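Local coordinates for protein probable benzoylformate decarboxylase (Rhodococcus jostii, PDB 7ORX) that belongs to the thiamine diphosphate-dependent enzymes and binds thiamine diphosphate together with a sodium ion that the cofactor's diphosphate helps to hold, at residues D58-S61 with L62-E66; Q101-R104 with S105-G108; Q109-M112 with L113-V116; N458-G462 with A463-F467. All coordinates share one frame; numbering follows the deposited sequence.

Contact 1 (D58-S61 with L62-E66); sequences DGYS and LVTGE
On one face of the Tyr60 ring rests the methyl group of Thr64: CG2 lies above the plane, offset toward the rim, with Tyr60 CE1 4.0 Å from it. The Phe24 ring also meets this tyrosine, the two planes standing about 60° apart. At the other flat group, the Asp58 carboxylate, Leu62 CD1 lies 4.1 Å from OD1, a loose apolar approach; the polar end is held by Ser93 through OD1, with a weak bond between Ser88 and OD2. Thr64 owes its placing to its first torsion (chi1 61°), which sets OG1 between backbone N and carbonyl carbon and turns it back onto the helix. To the helix bond from Thr64 N (3.3 Å) this adds a second on Tyr60 O, from Thr64 OG1 (3.1 Å), and the two reach the oxygen from opposite faces of the carbonyl plane. The same OG1 accepts from Glu66 N at 3.1 Å, an ST turn, and so links the last helical turn to the chain leaving it. Gly65, whose positive phi (89°) ends the helical run, still donates its N to Ser61 O at 2.8 Å, while Ser61 OG makes a weak bond to Glu66 O. These bonds mark a helix C-terminus finished by a threonine side chain. Beyond it, Tyr60 and Ser61 touch Thr68 of strand 68-73, and helix 50-64 packs Tyr60 on Leu418 and Val63 on Ala416 of helix 409-418.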
loop_
_atom_site.group_PDB
_atom_site.type_symbol
_atom_site.label_atom_id
_atom_site.label_comp_id
_atom_site.label_asym_id
_atom_site.label_seq_id
_atom_site.Cartn_x
_atom_site.Cartn_y
_atom_site.Cartn_z
ATOM N N ASP C 58 -14.263 -2.662 21.219
ATOM C CA ASP C 58 -13.765 -1.279 21.432
ATOM C C ASP C 58 -14.314 -0.791 22.779
ATOM O O ASP C 58 -13.526 -0.329 23.622
ATOM C CB ASP C 58 -14.130 -0.373 20.250
ATOM C CG ASP C 58 -13.256 0.882 20.120
ATOM O OD1 ASP C 58 -12.215 0.943 20.813
ATOM O OD2 ASP C 58 -13.618 1.829 19.338
ATOM N N GLY C 59 -15.627 -0.911 22.989
ATOM C CA GLY C 59 -16.232 -0.464 24.246
ATOM C C GLY C 59 -15.603 -1.177 25.422
ATOM O O GLY C 59 -15.312 -0.543 26.450
ATOM N N TYR C 60 -15.410 -2.475 25.286
ATOM C CA TYR C 60 -14.839 -3.302 26.373
ATOM C C TYR C 60 -13.437 -2.758 26.709
ATOM O O TYR C 60 -13.072 -2.576 27.877
ATOM C CB TYR C 60 -14.815 -4.765 25.940
ATOM C CG TYR C 60 -14.399 -5.687 27.043
ATOM C CD1 TYR C 60 -13.067 -5.983 27.243
ATOM C CD2 TYR C 60 -15.337 -6.246 27.892
ATOM C CE1 TYR C 60 -12.669 -6.799 28.277
ATOM C CE2 TYR C 60 -14.949 -7.070 28.931
ATOM C CZ TYR C 60 -13.605 -7.370 29.108
ATOM O OH TYR C 60 -13.217 -8.193 30.113
ATOM N N SER C 61 -12.686 -2.442 25.667
ATOM C CA SER C 61 -11.320 -1.925 25.784
ATOM C C SER C 61 -11.291 -0.550 26.452
ATOM O O SER C 61 -10.421 -0.291 27.275
ATOM C CB SER C 61 -10.687 -1.891 24.448
ATOM O OG SER C 61 -9.552 -1.034 24.491
ATOM N N LEU C 62 -12.193 0.332 26.072
ATOM C CA LEU C 62 -12.201 1.729 26.569
ATOM C C LEU C 62 -12.447 1.739 28.076
ATOM O O LEU C 62 -11.842 2.544 28.787
ATOM C CB LEU C 62 -13.285 2.517 25.828
ATOM C CG LEU C 62 -12.918 2.877 24.396
ATOM C CD1 LEU C 62 -14.144 3.215 23.564
ATOM C CD2 LEU C 62 -11.969 4.035 24.403
ATOM N N VAL C 63 -13.290 0.854 28.564
ATOM C CA VAL C 63 -13.621 0.875 30.003
ATOM C C VAL C 63 -12.434 0.335 30.786
ATOM O O VAL C 63 -12.090 0.970 31.803
ATOM C CB VAL C 63 -14.905 0.100 30.280
ATOM C CG1 VAL C 63 -15.097 -0.074 31.777
ATOM C CG2 VAL C 63 -16.115 0.757 29.625
ATOM N N THR C 64 -11.826 -0.761 30.312
ATOM C CA THR C 64 -10.783 -1.508 31.056
ATOM C C THR C 64 -9.430 -0.821 30.900
ATOM O O THR C 64 -8.664 -0.862 31.863
ATOM C CB THR C 64 -10.671 -2.958 30.578
ATOM O OG1 THR C 64 -10.313 -2.938 29.202
ATOM C CG2 THR C 64 -11.951 -3.756 30.718
ATOM N N GLY C 65 -9.143 -0.240 29.730
ATOM C CA GLY C 65 -7.821 0.304 29.418
ATOM C C GLY C 65 -6.935 -0.757 28.805
ATOM O O GLY C 65 -5.939 -0.398 28.207
ATOM N N GLU C 66 -7.336 -2.017 28.862
ATOM C CA GLU C 66 -6.489 -3.181 28.521
ATOM C C GLU C 66 -6.590 -3.502 27.030
ATOM O O GLU C 66 -7.642 -3.191 26.437
ATOM C CB GLU C 66 -6.954 -4.384 29.329
ATOM C CG GLU C 66 -6.762 -4.205 30.824
ATOM C CD GLU C 66 -7.458 -5.263 31.661
ATOM O OE1 GLU C 66 -8.511 -5.845 31.203
ATOM O OE2 GLU C 66 -6.903 -5.551 32.776
#

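Contact 2 (Q101-R104 with S105-G108); sequences QQVR and STIG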
loop_
_atom_site.group_PDB
_atom_site.type_symbol
_atom_site.label_atom_id
_atom_site.label_comp_id
_atom_site.label_asym_id
_atom_site.label_seq_id
_atom_site.Cartn_x
_atom_site.Cartn_y
_atom_site.Cartn_z
ATOM N N GLN C 101 -7.156 -17.123 7.841
ATOM C CA GLN C 101 -6.760 -17.142 6.416
ATOM C C GLN C 101 -6.842 -18.586 5.940
ATOM O O GLN C 101 -6.814 -19.499 6.760
ATOM C CB GLN C 101 -5.385 -16.502 6.273
ATOM C CG GLN C 101 -4.717 -16.734 4.943
ATOM C CD GLN C 101 -5.391 -15.935 3.848
ATOM O OE1 GLN C 101 -6.476 -16.303 3.369
ATOM N NE2 GLN C 101 -4.730 -14.855 3.434
ATOM N N GLN C 102 -6.970 -18.761 4.642
ATOM C CA GLN C 102 -7.119 -20.076 3.975
ATOM C C GLN C 102 -5.804 -20.858 4.146
ATOM O O GLN C 102 -4.806 -20.291 4.607
ATOM C CB GLN C 102 -7.578 -19.703 2.566
ATOM C CG GLN C 102 -7.946 -20.837 1.639
ATOM C CD GLN C 102 -9.063 -21.713 2.129
ATOM O OE1 GLN C 102 -8.833 -22.825 2.586
ATOM N NE2 GLN C 102 -10.276 -21.251 1.966
ATOM N N VAL C 103 -5.810 -22.152 3.895
ATOM C CA VAL C 103 -4.590 -22.992 4.052
ATOM C C VAL C 103 -3.437 -22.325 3.291
ATOM O O VAL C 103 -3.631 -21.893 2.174
ATOM C CB VAL C 103 -4.856 -24.438 3.592
ATOM C CG1 VAL C 103 -3.607 -25.224 3.294
ATOM C CG2 VAL C 103 -5.684 -25.178 4.621
ATOM N N ARG C 104 -2.258 -22.296 3.889
ATOM C CA ARG C 104 -1.080 -21.500 3.458
ATOM C C ARG C 104 -0.695 -21.854 2.011
ATOM O O ARG C 104 -0.502 -20.922 1.228
ATOM C CB ARG C 104 0.024 -21.742 4.490
ATOM C CG ARG C 104 1.187 -20.792 4.339
ATOM C CD ARG C 104 2.188 -20.999 5.456
ATOM N NE ARG C 104 1.876 -20.154 6.595
ATOM C CZ ARG C 104 2.224 -18.865 6.728
ATOM N NH1 ARG C 104 2.922 -18.252 5.787
ATOM N NH2 ARG C 104 1.856 -18.176 7.803
ATOM N N SER C 105 -0.654 -23.136 1.635
ATOM C CA SER C 105 -0.296 -23.569 0.250
ATOM C C SER C 105 -1.314 -23.086 -0.811
ATOM O O SER C 105 -0.914 -22.993 -1.979
ATOM C CB SER C 105 -0.036 -25.064 0.142
ATOM O OG SER C 105 -0.985 -25.838 0.855
ATOM N N THR C 106 -2.557 -22.731 -0.457
ATOM C CA THR C 106 -3.655 -22.469 -1.434
ATOM C C THR C 106 -3.948 -20.962 -1.642
ATOM O O THR C 106 -4.744 -20.636 -2.569
ATOM C CB THR C 106 -4.958 -23.195 -1.034
ATOM O OG1 THR C 106 -5.549 -22.614 0.139
ATOM C CG2 THR C 106 -4.743 -24.689 -0.857
ATOM N N ILE C 107 -3.368 -20.055 -0.852
ATOM C CA ILE C 107 -3.702 -18.592 -0.923
ATOM C C ILE C 107 -3.354 -18.050 -2.326
ATOM O O ILE C 107 -4.140 -17.294 -2.864
ATOM C CB ILE C 107 -2.997 -17.812 0.210
ATOM C CG1 ILE C 107 -3.475 -18.251 1.600
ATOM C CG2 ILE C 107 -3.150 -16.309 0.026
ATOM C CD1 ILE C 107 -2.463 -17.996 2.710
ATOM N N GLY C 108 -2.222 -18.436 -2.908
ATOM C CA GLY C 108 -1.730 -17.922 -4.204
ATOM C C GLY C 108 -2.700 -18.166 -5.351
ATOM O O GLY C 108 -2.887 -17.235 -6.152
#
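Val103 and Thr106 close a reverse turn, their CA atoms 5.6 Å apart and Thr106 N bonded to Val103 O at 3.0 Å with an N-H...O angle of 158°. The Thr106 side chain doubles this link: OG1 stands 2.9 Å from Val103 O, tilted only modestly from the carbonyl plane, whereas the backbone N lies well above it. One carbonyl oxygen is thus gripped twice by a single residue, which ties the threonine rotation to the turn. Gln102 crosses the threonine at a slant, its CG 3.3 Å from Thr106 OG1. Val103 CG1 comes within 3.6 Å of Ser105 OG, a plain van der Waals approach. Ile107 and Gln101 reach toward each other from opposite directions, and Ile107 CD1 meets Gln101 CG at 3.4 Å. A bend in the Gln101 chain (chi2 72°) folds the amide back, letting OE1 take Gln102 N on an in-plane lone pair at 2.8 Å; NE2 turns instead to Glu131 and to the backbone oxygen of Asn115. The turn belongs to the loop that leaves strand 95-101 of the parallel sheet. Next to it runs strand 157-162, where Pro162 touches Gln101 and Arg104, and Arg104 forms a salt bridge with Asp165 just beyond; Tyr286 of the third subunit packs on Val103, Ser105 and Thr106.

Contact 3 (Q109-M112 with L113-V116); sequences QEVM and LSNV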
loop_
_atom_site.group_PDB
_atom_site.type_symbol
_atom_site.label_atom_id
_atom_site.label_comp_id
_atom_site.label_asym_id
_atom_site.label_seq_id
_atom_site.Cartn_x
_atom_site.Cartn_y
_atom_site.Cartn_z
ATOM N N GLN C 109 -3.304 -19.363 -5.426
ATOM C CA GLN C 109 -4.338 -19.767 -6.428
ATOM C C GLN C 109 -5.653 -18.992 -6.238
ATOM O O GLN C 109 -6.542 -19.181 -7.087
ATOM C CB GLN C 109 -4.730 -21.238 -6.289
ATOM C CG GLN C 109 -3.566 -22.193 -6.092
ATOM C CD GLN C 109 -4.047 -23.589 -5.763
ATOM O OE1 GLN C 109 -5.078 -24.073 -6.257
ATOM N NE2 GLN C 109 -3.307 -24.242 -4.880
ATOM N N GLU C 110 -5.773 -18.193 -5.159
ATOM C CA GLU C 110 -6.969 -17.437 -4.704
ATOM C C GLU C 110 -8.158 -18.393 -4.710
ATOM O O GLU C 110 -9.112 -18.188 -5.487
ATOM C CB GLU C 110 -7.232 -16.238 -5.606
ATOM C CG GLU C 110 -6.311 -15.037 -5.415
ATOM C CD GLU C 110 -6.526 -13.932 -6.456
ATOM O OE1 GLU C 110 -7.651 -13.304 -6.469
ATOM O OE2 GLU C 110 -5.614 -13.736 -7.318
ATOM N N VAL C 111 -8.090 -19.443 -3.902
ATOM C CA VAL C 111 -9.254 -20.339 -3.639
ATOM C C VAL C 111 -10.265 -19.532 -2.809
ATOM O O VAL C 111 -9.909 -18.448 -2.311
ATOM C CB VAL C 111 -8.840 -21.653 -2.942
ATOM C CG1 VAL C 111 -7.808 -22.443 -3.757
ATOM C CG2 VAL C 111 -8.361 -21.426 -1.510
ATOM N N MET C 112 -11.482 -20.050 -2.683
ATOM C CA MET C 112 -12.620 -19.427 -1.964
ATOM C C MET C 112 -12.173 -19.069 -0.538
ATOM O O MET C 112 -11.579 -19.922 0.097
ATOM C CB MET C 112 -13.805 -20.412 -1.985
ATOM C CG MET C 112 -15.142 -19.880 -1.500
ATOM S SD MET C 112 -15.895 -18.574 -2.498
ATOM C CE MET C 112 -17.543 -18.596 -1.796
ATOM N N LEU C 113 -12.398 -17.823 -0.109
ATOM C CA LEU C 113 -12.123 -17.266 1.255
ATOM C C LEU C 113 -10.612 -17.084 1.518
ATOM O O LEU C 113 -10.228 -17.020 2.713
ATOM C CB LEU C 113 -12.813 -18.112 2.337
ATOM C CG LEU C 113 -14.283 -17.745 2.638
ATOM C CD1 LEU C 113 -14.524 -16.235 2.779
ATOM C CD2 LEU C 113 -15.245 -18.313 1.599
ATOM N N SER C 114 -9.808 -16.958 0.446
ATOM C CA SER C 114 -8.464 -16.307 0.413
ATOM C C SER C 114 -8.627 -14.800 0.636
ATOM O O SER C 114 -9.448 -14.172 -0.088
ATOM C CB SER C 114 -7.713 -16.524 -0.875
ATOM O OG SER C 114 -7.134 -17.792 -0.894
ATOM N N ASN C 115 -7.859 -14.269 1.594
ATOM C CA ASN C 115 -7.546 -12.829 1.794
ATOM C C ASN C 115 -6.284 -12.540 0.953
ATOM O O ASN C 115 -5.211 -13.040 1.298
ATOM C CB ASN C 115 -7.486 -12.548 3.306
ATOM C CG ASN C 115 -7.308 -11.094 3.711
ATOM O OD1 ASN C 115 -7.097 -10.215 2.859
ATOM N ND2 ASN C 115 -7.367 -10.845 5.016
ATOM N N VAL C 116 -6.434 -11.851 -0.179
ATOM C CA VAL C 116 -5.323 -11.522 -1.128
ATOM C C VAL C 116 -4.647 -10.225 -0.640
ATOM O O VAL C 116 -5.334 -9.183 -0.679
ATOM C CB VAL C 116 -5.828 -11.409 -2.588
ATOM C CG1 VAL C 116 -4.675 -11.391 -3.594
ATOM C CG2 VAL C 116 -6.825 -12.516 -2.943
#
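Met112 and Leu113 form the corner of a type II beta turn running from Val111 to Ser114, and their side chains lie alongside each other, pointing the same way. Met112 CG is 3.5 Å from Leu113 CD2, and a bend at chi2 (65°) curls the thioether round so that CE too approaches that methyl, at 4.1 Å. Leu113 has the positive phi (72°) expected at the third position of such a turn. Its side chain is about 5 Å from a bound thiamine diphosphate, and its backbone oxygen is held by Asn30, so this corner borders the cofactor site. It also lies against the third subunit, where Gly404 and Ser403 pack on Met112 and Leu113 respectively. Farther from the corner, Glu110 and Val116 meet at about a right angle. The aliphatic part of the glutamate does the touching, CG being 3.6 Å from Val116 CG2, while OE1 bonds to the hydroxyl of Tyr90 of the third subunit. That methyl also comes to 3.7 Å from Glu110 OE1, so it lies along the outer half of the side chain. Between these two pairs, Ser114 points its CB toward 109-112. The turn is closed by Ser114 N, 3.1 Å from Val111 O, and Ser114 OG adds a weak bond to the same oxygen at 3.2 Å.

Contact 4 (N458-G462 with A463-F467); sequences NGTYG and ALRGF. With NA (sodium ion), chain J; TPP (thiamine diphosphate), chain I.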
loop_
_atom_site.group_PDB
_atom_site.type_symbol
_atom_site.label_atom_id
_atom_site.label_comp_id
_atom_site.label_asym_id
_atom_site.label_seq_id
_atom_site.Cartn_x
_atom_site.Cartn_y
_atom_site.Cartn_z
ATOM N N ASN C 458 -36.095 10.880 16.307
ATOM C CA ASN C 458 -36.682 12.112 15.738
ATOM C C ASN C 458 -37.052 11.898 14.257
ATOM O O ASN C 458 -37.394 12.877 13.588
ATOM C CB ASN C 458 -35.842 13.349 16.073
ATOM C CG ASN C 458 -34.418 13.348 15.607
ATOM O OD1 ASN C 458 -34.020 12.495 14.833
ATOM N ND2 ASN C 458 -33.662 14.317 16.100
ATOM N N GLY C 459 -37.097 10.655 13.783
ATOM C CA GLY C 459 -37.578 10.286 12.435
ATOM C C GLY C 459 -36.632 10.701 11.312
ATOM O O GLY C 459 -37.012 10.519 10.149
ATOM N N THR C 460 -35.435 11.202 11.641
ATOM C CA THR C 460 -34.532 11.932 10.717
ATOM C C THR C 460 -33.047 11.721 11.095
ATOM O O THR C 460 -32.719 11.314 12.257
ATOM C CB THR C 460 -34.939 13.411 10.697
ATOM O OG1 THR C 460 -34.401 14.059 9.544
ATOM C CG2 THR C 460 -34.495 14.160 11.930
ATOM N N TYR C 461 -32.170 11.998 10.128
ATOM C CA TYR C 461 -30.729 12.286 10.331
ATOM C C TYR C 461 -30.598 13.770 10.686
ATOM O O TYR C 461 -30.377 14.600 9.802
ATOM C CB TYR C 461 -29.926 11.919 9.077
ATOM C CG TYR C 461 -29.841 10.449 8.736
ATOM C CD1 TYR C 461 -29.782 9.466 9.710
ATOM C CD2 TYR C 461 -29.744 10.048 7.417
ATOM C CE1 TYR C 461 -29.652 8.129 9.379
ATOM C CE2 TYR C 461 -29.609 8.710 7.071
ATOM C CZ TYR C 461 -29.556 7.742 8.057
ATOM O OH TYR C 461 -29.396 6.417 7.743
ATOM N N GLY C 462 -30.792 14.094 11.957
ATOM C CA GLY C 462 -30.920 15.483 12.443
ATOM C C GLY C 462 -29.680 16.320 12.179
ATOM O O GLY C 462 -29.842 17.438 11.662
ATOM N N ALA C 463 -28.479 15.820 12.512
ATOM C CA ALA C 463 -27.209 16.583 12.395
ATOM C C ALA C 463 -26.917 16.892 10.921
ATOM O O ALA C 463 -26.236 17.897 10.684
ATOM C CB ALA C 463 -26.063 15.832 13.043
ATOM N N LEU C 464 -27.415 16.071 9.982
ATOM C CA LEU C 464 -27.274 16.268 8.508
ATOM C C LEU C 464 -28.232 17.336 7.995
ATOM O O LEU C 464 -27.906 17.917 6.945
ATOM C CB LEU C 464 -27.540 14.962 7.749
ATOM C CG LEU C 464 -26.443 13.906 7.804
ATOM C CD1 LEU C 464 -26.673 12.901 6.682
ATOM C CD2 LEU C 464 -25.048 14.548 7.736
ATOM N N ARG C 465 -29.388 17.522 8.655
ATOM C CA ARG C 465 -30.284 18.689 8.430
ATOM C C ARG C 465 -29.613 19.953 8.973
ATOM O O ARG C 465 -29.676 20.967 8.270
ATOM C CB ARG C 465 -31.647 18.466 9.076
ATOM C CG ARG C 465 -32.494 17.403 8.391
ATOM C CD ARG C 465 -33.939 17.494 8.853
ATOM N NE ARG C 465 -34.769 16.685 7.983
ATOM C CZ ARG C 465 -35.136 17.034 6.763
ATOM N NH1 ARG C 465 -34.755 18.194 6.255
ATOM N NH2 ARG C 465 -35.856 16.201 6.034
ATOM N N GLY C 466 -28.956 19.869 10.151
ATOM C CA GLY C 466 -28.047 20.894 10.740
ATOM C C GLY C 466 -26.985 21.384 9.766
ATOM O O GLY C 466 -26.749 22.604 9.701
ATOM N N PHE C 467 -26.369 20.458 9.034
ATOM C CA PHE C 467 -25.268 20.701 8.061
ATOM C C PHE C 467 -25.812 21.273 6.740
ATOM O O PHE C 467 -25.117 22.144 6.170
ATOM C CB PHE C 467 -24.431 19.432 7.841
ATOM C CG PHE C 467 -23.144 19.396 8.621
ATOM C CD1 PHE C 467 -21.998 20.011 8.118
ATOM C CD2 PHE C 467 -23.068 18.735 9.845
ATOM C CE1 PHE C 467 -20.799 19.970 8.820
ATOM C CE2 PHE C 467 -21.870 18.683 10.548
ATOM C CZ PHE C 467 -20.747 19.318 10.040
HETATM NA NA NA J . -32.480 11.164 14.257
HETATM N "N1'" TPP I . -22.289 6.890 7.845
HETATM C "C2'" TPP I . -21.465 6.607 8.863
HETATM C CM2 TPP I . -20.958 5.208 8.990
HETATM N "N3'" TPP I . -21.052 7.490 9.771
HETATM C "C4'" TPP I . -21.489 8.754 9.652
HETATM N "N4'" TPP I . -21.050 9.619 10.576
HETATM C "C5'" TPP I . -22.374 9.149 8.621
HETATM C "C6'" TPP I . -22.725 8.151 7.732
HETATM C "C7'" TPP I . -22.906 10.566 8.477
HETATM N N3 TPP I . -23.836 10.970 9.559
HETATM C C2 TPP I . -23.494 11.865 10.491
HETATM S S1 TPP I . -24.769 12.227 11.579
HETATM C C5 TPP I . -25.790 11.118 10.714
HETATM C C4 TPP I . -25.130 10.469 9.720
HETATM C CM4 TPP I . -25.698 9.386 8.850
HETATM C C6 TPP I . -27.249 10.995 11.056
HETATM C C7 TPP I . -27.523 10.052 12.191
HETATM O O7 TPP I . -28.274 10.795 13.170
HETATM P PA TPP I . -29.116 10.056 14.307
HETATM O O1A TPP I . -28.512 8.859 14.964
HETATM O O2A TPP I . -30.450 9.842 13.674
HETATM O O3A TPP I . -29.118 11.282 15.339
HETATM P PB TPP I . -29.679 12.798 15.134
HETATM O O1B TPP I . -29.476 13.549 16.440
HETATM O O2B TPP I . -28.921 13.408 13.974
HETATM O O3B TPP I . -31.143 12.597 14.811
HETATM O O HOH W 1 -32.417 10.958 16.614
#
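Ala463, joined to Gly462 where helix 462-470 starts, gives its backbone N to diphosphate oxygen O2B of thiamine diphosphate at 2.9 Å; Gly462 N bonds weakly to O3B. Leu464 packs its CB on Tyr461 CB at 4.1 Å and brings CG to 4.1 Å from C5 of the cofactor's thiazolium ring, while methyl CM4 of the cofactor sits over the centre of one Tyr461 face. Arg465 donates its N to Tyr461 O at 3.3 Å. Its chain, extended from CG to NE, carries the guanidinium edge to Thr460, with NE 3.1 Å from OG1; its salt bridge is to Asp480, and Thr460 OG1 is bonded to Leu479 O. Gly466 N closes the helical turn on Gly462 O at 3.0 Å. The sodium ion is bound by Thr460 O at 2.0 Å, Asn458, Asp431, a water and the diphosphate oxygens O2A and O3B. This matches the family's binding motif, which begins Gly-Asp-Gly and ends Asn-Asn. Amides at a helix start and a metal thus share the diphosphate, and together they would be expected to offset its negative charge.

How the contacts relate
Contacts 2 and 3 are parts of one loop, between strand 95-101 and helix 118-121; their centres lie about 7 Å apart and they touch, Gln102 and Thr106 packing on Val111. Both are buried although far from the chain's centre, and the third subunit packs on them, as it does on the partly buried contact 4. Contact 1 lies nearest the middle of the chain, about 8 Å from centre to centre, yet its helix end is partly exposed and meets no other subunit. Contact 4 belongs to the C-terminal cofactor-binding domain, the other three to the N-terminal one. It adds metal and diphosphate to backbone and apolar contacts, whereas a hydroxyl bonded to a backbone oxygen marks contacts 1 and 2, and weakly contact 3.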